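Local coordinates for protein colicin-B (Escherichia coli, PDB 1RH1) that kills Escherichia coli and closely related bacteria by forming channels that depolarise the cytoplasmic membrane and dissipate cellular energy, at residues 195-200 / 214-219; 85-90 / 224-229; 267-272 / 280-285. All blocks are in the same frame, centred on the assembly; numbering follows the deposited sequence.

Contact 1: residues 195-200 / 214-219; sequences VDAVPV and YSAPVS
V198 and S215 pair across two antiparallel strands, 189-201 and 213-216, in the mixed beta sheet of the colicin's N-terminal region. Y214, S215 and V195 bury more surface in this contact than the other residues. The pair is hydrogen-bonded both ways: V198 N donates to S215 O at 3.0 Å, and S215 N returns a bond of 2.8 Å to V198 O.

Y214 has its CG anti to its carbonyl carbon (chi1 -56°), and the ring lies beside P199, whose CA is 3.9 Å from Y214 CD2. At the root of the side chain, Y214 CB meets A197 CB at 3.9 Å, a closeness that suits the small methyl of alanine. P199, with no N-H to give, fits the non-hydrogen-bonded position paired with Y214, where the two side chains diverge. The small S215 accepts V200 beside it, V200 CG2 coming to 3.6 Å from S215 CB.

At the other end the strands part, and pairing gives way to packing. P217 centres an inverse gamma turn, closed by V218 N bonding to A216 O. The proline ring slides past V195 in the opposite direction, while V195 also packs on V268 and V270. The closest approach is V195 CB to P217 CG, 3.8 Å.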
# COMPACT_ATOMS: atom_id res chain seq x y z
N VAL A 195 14.32 -7.94 -18.56
CA VAL A 195 14.35 -9.27 -19.17
C VAL A 195 15.31 -9.21 -20.34
O VAL A 195 15.64 -8.14 -20.86
CB VAL A 195 12.99 -9.80 -19.74
CG1 VAL A 195 11.96 -9.87 -18.63
CG2 VAL A 195 12.50 -8.93 -20.88
N ASP A 196 15.65 -10.43 -20.78
CA ASP A 196 16.65 -10.61 -21.81
C ASP A 196 16.26 -11.13 -23.19
O ASP A 196 15.75 -12.24 -23.32
CB ASP A 196 17.74 -11.53 -21.29
CG ASP A 196 19.10 -10.93 -21.61
OD1 ASP A 196 19.66 -10.30 -20.72
OD2 ASP A 196 19.56 -11.10 -22.75
N ALA A 197 16.54 -10.29 -24.19
CA ALA A 197 16.36 -10.67 -25.58
C ALA A 197 17.60 -11.47 -25.99
O ALA A 197 18.75 -11.12 -25.75
CB ALA A 197 16.26 -9.43 -26.45
N VAL A 198 17.28 -12.63 -26.55
CA VAL A 198 18.21 -13.64 -27.02
C VAL A 198 18.11 -13.82 -28.55
O VAL A 198 17.00 -13.87 -29.06
CB VAL A 198 17.86 -14.91 -26.25
CG1 VAL A 198 18.57 -16.13 -26.83
CG2 VAL A 198 18.30 -14.72 -24.81
N PRO A 199 19.19 -13.96 -29.34
CA PRO A 199 19.11 -14.16 -30.79
C PRO A 199 18.36 -15.45 -31.16
O PRO A 199 18.50 -16.48 -30.49
CB PRO A 199 20.56 -14.13 -31.22
CG PRO A 199 21.28 -14.72 -30.03
CD PRO A 199 20.57 -14.01 -28.89
N VAL A 200 17.53 -15.38 -32.19
CA VAL A 200 16.74 -16.54 -32.58
C VAL A 200 17.46 -17.25 -33.72
O VAL A 200 17.82 -16.61 -34.70
CB VAL A 200 15.31 -16.09 -33.05
CG1 VAL A 200 14.49 -17.28 -33.50
CG2 VAL A 200 14.54 -15.48 -31.89
N TYR A 214 15.45 -11.14 -32.46
CA TYR A 214 15.74 -11.55 -31.08
C TYR A 214 14.44 -11.98 -30.44
O TYR A 214 13.40 -11.54 -30.91
CB TYR A 214 16.32 -10.37 -30.28
CG TYR A 214 17.56 -9.76 -30.90
CD1 TYR A 214 17.43 -8.71 -31.81
CD2 TYR A 214 18.82 -10.30 -30.64
CE1 TYR A 214 18.56 -8.21 -32.47
CE2 TYR A 214 19.94 -9.80 -31.29
CZ TYR A 214 19.80 -8.76 -32.20
OH TYR A 214 20.91 -8.28 -32.88
N SER A 215 14.43 -12.83 -29.40
CA SER A 215 13.20 -13.20 -28.70
C SER A 215 13.26 -12.80 -27.23
O SER A 215 14.28 -13.00 -26.58
CB SER A 215 12.91 -14.71 -28.76
OG SER A 215 13.78 -15.51 -27.98
N ALA A 216 12.16 -12.28 -26.68
CA ALA A 216 12.13 -11.85 -25.30
C ALA A 216 10.90 -12.29 -24.55
O ALA A 216 9.82 -12.28 -25.14
CB ALA A 216 12.16 -10.36 -25.20
N PRO A 217 11.00 -12.67 -23.27
CA PRO A 217 9.86 -12.99 -22.43
C PRO A 217 9.02 -11.82 -21.92
O PRO A 217 9.06 -11.41 -20.75
CB PRO A 217 10.48 -13.82 -21.34
CG PRO A 217 11.82 -13.18 -21.16
CD PRO A 217 12.25 -13.00 -22.59
N VAL A 218 8.27 -11.25 -22.88
CA VAL A 218 7.27 -10.25 -22.58
C VAL A 218 6.16 -11.00 -21.86
O VAL A 218 5.58 -10.49 -20.89
CB VAL A 218 6.75 -9.65 -23.86
CG1 VAL A 218 5.69 -8.61 -23.55
CG2 VAL A 218 7.92 -9.05 -24.60
N SER A 219 5.87 -12.22 -22.37
CA SER A 219 5.08 -13.26 -21.70
C SER A 219 3.71 -12.79 -21.22
O SER A 219 3.05 -12.21 -22.09
CB SER A 219 6.06 -13.75 -20.61
OG SER A 219 5.82 -15.08 -20.16

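Contact 2: residues 85-90 / 224-229; sequences GWSVSV and DLVLSV
V88 is gripped through both its N-H and its C=O by strand 225-228, the parallel neighbour of strand 87-90 in the mixed sheet. V88 N donates to V226 O at 2.9 Å, and V88 O accepts S228 N, also at 2.9 Å; both bonds are nearly straight. The ladder continues as V90 N reaches S228 O at 3.1 Å, with the donor 49° above the carbonyl plane. S228 O receives a second, weak bond from S89 OG, which swings there by standing anti to its own backbone N (chi1 -171°). S87, by contrast, turns its hydroxyl to A58 O, so its polar end is satisfied within the buried sheet.

Toward W86 the ladder slackens: V226 N to W86 O is a weak bond. A water also donates to W86 O and, at 2.7 Å, to D224 O, bridging the two segments at this end.

On the face bearing V88 and L227 the contact is purely apolar. V88 and L227 lie side by side, and L227 CD2 is 3.6 Å from V88 CG2 and the same from V90 CG2. The indole of W86 offers a flat surface to L225, whose CD1 stands over the five-membered ring, 4.3 Å from its centroid.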
# COMPACT_ATOMS: atom_id res chain seq x y z
N GLY A 85 3.74 -19.40 -32.73
CA GLY A 85 3.95 -18.16 -32.00
C GLY A 85 3.50 -16.80 -32.54
O GLY A 85 2.52 -16.55 -33.26
N TRP A 86 4.45 -16.00 -32.08
CA TRP A 86 4.47 -14.55 -32.03
C TRP A 86 5.61 -13.80 -32.71
O TRP A 86 6.77 -14.16 -32.51
CB TRP A 86 4.44 -14.26 -30.55
CG TRP A 86 3.17 -13.65 -30.05
CD1 TRP A 86 2.24 -13.08 -30.88
CD2 TRP A 86 2.86 -13.54 -28.73
NE1 TRP A 86 1.32 -12.59 -30.08
CE2 TRP A 86 1.65 -12.83 -28.80
CE3 TRP A 86 3.40 -13.91 -27.51
CZ2 TRP A 86 0.95 -12.48 -27.66
CZ3 TRP A 86 2.70 -13.55 -26.36
CH2 TRP A 86 1.49 -12.84 -26.43
N SER A 87 5.37 -12.71 -33.45
CA SER A 87 6.45 -11.91 -34.05
C SER A 87 5.98 -10.51 -34.37
O SER A 87 5.03 -10.32 -35.14
CB SER A 87 6.98 -12.48 -35.38
OG SER A 87 7.63 -13.74 -35.36
N VAL A 88 6.65 -9.50 -33.81
CA VAL A 88 6.34 -8.10 -34.06
C VAL A 88 7.57 -7.33 -34.55
O VAL A 88 8.69 -7.73 -34.25
CB VAL A 88 5.82 -7.42 -32.78
CG1 VAL A 88 4.65 -8.20 -32.25
CG2 VAL A 88 6.86 -7.41 -31.70
N SER A 89 7.40 -6.25 -35.31
CA SER A 89 8.51 -5.39 -35.70
C SER A 89 8.66 -4.20 -34.75
O SER A 89 7.68 -3.55 -34.41
CB SER A 89 8.31 -4.86 -37.12
OG SER A 89 9.46 -4.19 -37.65
N VAL A 90 9.86 -3.87 -34.27
CA VAL A 90 10.11 -2.69 -33.44
C VAL A 90 10.53 -1.53 -34.36
O VAL A 90 11.44 -1.68 -35.19
CB VAL A 90 11.21 -3.05 -32.41
CG1 VAL A 90 11.54 -1.90 -31.53
CG2 VAL A 90 10.69 -4.04 -31.43
N ASP A 224 7.64 -16.70 -25.75
CA ASP A 224 8.49 -15.54 -25.96
C ASP A 224 8.14 -14.77 -27.23
O ASP A 224 7.86 -15.37 -28.28
CB ASP A 224 9.93 -16.03 -25.97
CG ASP A 224 10.53 -16.54 -24.64
OD1 ASP A 224 11.75 -16.46 -24.48
OD2 ASP A 224 9.82 -17.04 -23.77
N LEU A 225 8.06 -13.44 -27.14
CA LEU A 225 7.73 -12.61 -28.29
C LEU A 225 8.97 -12.46 -29.16
O LEU A 225 10.09 -12.36 -28.64
CB LEU A 225 7.23 -11.27 -27.81
CG LEU A 225 6.84 -10.22 -28.83
CD1 LEU A 225 5.74 -10.68 -29.74
CD2 LEU A 225 6.39 -9.02 -28.05
N VAL A 226 8.82 -12.53 -30.48
CA VAL A 226 9.95 -12.37 -31.36
C VAL A 226 9.94 -10.92 -31.75
O VAL A 226 8.91 -10.41 -32.19
CB VAL A 226 9.80 -13.30 -32.59
CG1 VAL A 226 10.67 -12.86 -33.74
CG2 VAL A 226 10.30 -14.67 -32.23
N LEU A 227 11.08 -10.25 -31.59
CA LEU A 227 11.20 -8.84 -31.95
C LEU A 227 12.13 -8.68 -33.14
O LEU A 227 13.30 -9.04 -33.10
CB LEU A 227 11.71 -8.07 -30.74
CG LEU A 227 10.81 -8.15 -29.53
CD1 LEU A 227 11.62 -8.14 -28.26
CD2 LEU A 227 9.81 -7.03 -29.62
N SER A 228 11.59 -8.19 -34.24
CA SER A 228 12.35 -7.95 -35.44
C SER A 228 12.75 -6.48 -35.45
O SER A 228 12.00 -5.57 -35.83
CB SER A 228 11.48 -8.32 -36.63
OG SER A 228 12.16 -8.09 -37.86
N VAL A 229 13.99 -6.27 -34.99
CA VAL A 229 14.55 -4.94 -34.84
C VAL A 229 15.34 -4.43 -36.02
O VAL A 229 15.91 -3.34 -35.96
CB VAL A 229 15.48 -4.84 -33.62
CG1 VAL A 229 14.73 -5.35 -32.39
CG2 VAL A 229 16.78 -5.57 -33.89
O HOH W 1 7.42 -16.57 -30.70

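Contact 3: residues 267-272 / 280-285; sequences DVIVRF and PLYISA
D267 OD1 takes two partners: Y282 OH donates to D267 OD1 at 2.6 Å, meeting the oxygen's anti lone pair, and R170 NE forms a salt bridge with it. These partners probably offset the cost of burying the carboxylate on a strand. With D267 CG between its backbone N and carbonyl carbon (chi1 53°), the carboxylate is set beside the phenol, the two planes 75° apart. Y282 OH also accepts from L171 N, and S284 OG bonds to L171 O, tying this end to strand 169-176.

I269 CG1 lies at the edge of the tyrosine ring, in its plane, 3.9 Å from Y282 CD2. The opposite face of the sheet is apolar. There I283 CG2 sits 3.6 Å from V270 CG2 and 3.8 Å from V268 CG2, beta-branched residues suited to extended strands. F272 takes V270 CG1 over one face of its ring, while its CE2 is 4.1 Å from L281 CB.

Two backbone pairs, V268 with I283 and V270 with L281, are each hydrogen-bonded both ways. Such a reciprocal ladder between strands consecutive in the chain, 266-271 and 281-286, is that of an antiparallel beta hairpin.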
# COMPACT_ATOMS: atom_id res chain seq x y z
N ASP A 267 4.53 -5.79 -17.95
CA ASP A 267 5.39 -4.80 -18.61
C ASP A 267 6.83 -5.05 -18.18
O ASP A 267 7.11 -5.36 -17.02
CB ASP A 267 5.04 -3.35 -18.23
CG ASP A 267 4.95 -2.94 -16.76
OD1 ASP A 267 4.87 -1.74 -16.49
OD2 ASP A 267 4.94 -3.81 -15.88
N VAL A 268 7.76 -5.03 -19.13
CA VAL A 268 9.16 -5.31 -18.82
C VAL A 268 10.07 -4.41 -19.62
O VAL A 268 9.61 -3.72 -20.53
CB VAL A 268 9.55 -6.78 -19.13
CG1 VAL A 268 8.72 -7.77 -18.34
CG2 VAL A 268 9.33 -7.06 -20.60
N ILE A 269 11.36 -4.40 -19.32
CA ILE A 269 12.28 -3.66 -20.15
C ILE A 269 13.14 -4.73 -20.77
O ILE A 269 13.89 -5.45 -20.11
CB ILE A 269 13.09 -2.66 -19.30
CG1 ILE A 269 12.22 -1.45 -19.01
CG2 ILE A 269 14.33 -2.20 -20.02
CD1 ILE A 269 12.93 -0.40 -18.17
N VAL A 270 12.94 -4.84 -22.07
CA VAL A 270 13.65 -5.81 -22.88
C VAL A 270 14.98 -5.17 -23.22
O VAL A 270 15.03 -4.11 -23.84
CB VAL A 270 12.87 -6.12 -24.15
CG1 VAL A 270 13.67 -7.12 -24.94
CG2 VAL A 270 11.51 -6.73 -23.86
N ARG A 271 16.02 -5.87 -22.78
CA ARG A 271 17.42 -5.52 -23.01
C ARG A 271 18.03 -6.38 -24.13
O ARG A 271 18.09 -7.61 -24.03
CB ARG A 271 18.11 -5.72 -21.67
CG ARG A 271 19.61 -5.58 -21.64
CD ARG A 271 20.11 -5.89 -20.25
NE ARG A 271 21.15 -4.94 -19.97
CZ ARG A 271 22.07 -5.14 -19.04
NH1 ARG A 271 22.08 -6.25 -18.29
NH2 ARG A 271 23.01 -4.19 -18.84
N PHE A 272 18.52 -5.80 -25.22
CA PHE A 272 19.04 -6.59 -26.32
C PHE A 272 20.49 -7.09 -26.15
O PHE A 272 21.12 -6.71 -25.17
CB PHE A 272 18.87 -5.74 -27.57
CG PHE A 272 17.40 -5.67 -27.93
CD1 PHE A 272 16.85 -6.63 -28.77
CD2 PHE A 272 16.59 -4.65 -27.42
CE1 PHE A 272 15.49 -6.58 -29.09
CE2 PHE A 272 15.23 -4.60 -27.75
CZ PHE A 272 14.68 -5.56 -28.58
N PRO A 280 17.50 -0.78 -25.22
CA PRO A 280 16.39 -1.28 -24.42
C PRO A 280 15.04 -0.67 -24.69
O PRO A 280 14.85 0.54 -24.80
CB PRO A 280 16.84 -1.06 -23.01
CG PRO A 280 18.01 -0.14 -23.12
CD PRO A 280 18.66 -0.66 -24.37
N LEU A 281 14.13 -1.62 -24.85
CA LEU A 281 12.74 -1.30 -25.10
C LEU A 281 11.85 -1.67 -23.92
O LEU A 281 12.02 -2.72 -23.29
CB LEU A 281 12.33 -2.03 -26.33
CG LEU A 281 11.02 -1.65 -26.95
CD1 LEU A 281 11.11 -0.23 -27.51
CD2 LEU A 281 10.66 -2.68 -28.02
N TYR A 282 10.95 -0.74 -23.58
CA TYR A 282 9.96 -0.97 -22.56
C TYR A 282 8.75 -1.42 -23.34
O TYR A 282 8.36 -0.79 -24.31
CB TYR A 282 9.59 0.30 -21.80
CG TYR A 282 8.38 0.22 -20.86
CD1 TYR A 282 7.13 0.66 -21.30
CD2 TYR A 282 8.50 -0.27 -19.56
CE1 TYR A 282 6.02 0.60 -20.46
CE2 TYR A 282 7.39 -0.33 -18.71
CZ TYR A 282 6.16 0.10 -19.18
OH TYR A 282 5.05 0.01 -18.37
N ILE A 283 8.15 -2.50 -22.87
CA ILE A 283 6.99 -3.02 -23.54
C ILE A 283 5.94 -3.49 -22.56
O ILE A 283 6.22 -4.07 -21.52
CB ILE A 283 7.56 -4.10 -24.50
CG1 ILE A 283 6.45 -4.69 -25.31
CG2 ILE A 283 8.30 -5.17 -23.74
CD1 ILE A 283 7.08 -5.36 -26.54
N SER A 284 4.71 -3.11 -22.88
CA SER A 284 3.55 -3.42 -22.06
C SER A 284 2.56 -4.34 -22.76
O SER A 284 2.12 -4.04 -23.87
CB SER A 284 2.82 -2.16 -21.68
OG SER A 284 1.85 -2.52 -20.71
N ALA A 285 2.15 -5.44 -22.10
CA ALA A 285 1.28 -6.43 -22.72
C ALA A 285 0.05 -6.74 -21.90
O ALA A 285 0.08 -7.54 -20.96
CB ALA A 285 2.07 -7.71 -22.94

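All three contacts belong to one mixed sheet. Contacts 1 and 2 meet through adjacent strands 213-216 and 225-228, with Y214 O 2.7 Å from L227 N; contacts 1 and 3 through strands 189-201 and 266-271, with V195 O 3.0 Å from R271 N. Contact 1, partly buried, has a single reciprocally bonded pair, with V195 packing on P217 where the strands part. The other two are buried. Contact 2 joins parallel strands remote in sequence and uses a water at its fraying end, whereas contact 3 is a local hairpin with a buried carboxylate held by phenol and arginine. Between contacts 2 and 3 the contact is apolar: F272 packs on V229 and L227, and L281 on V90.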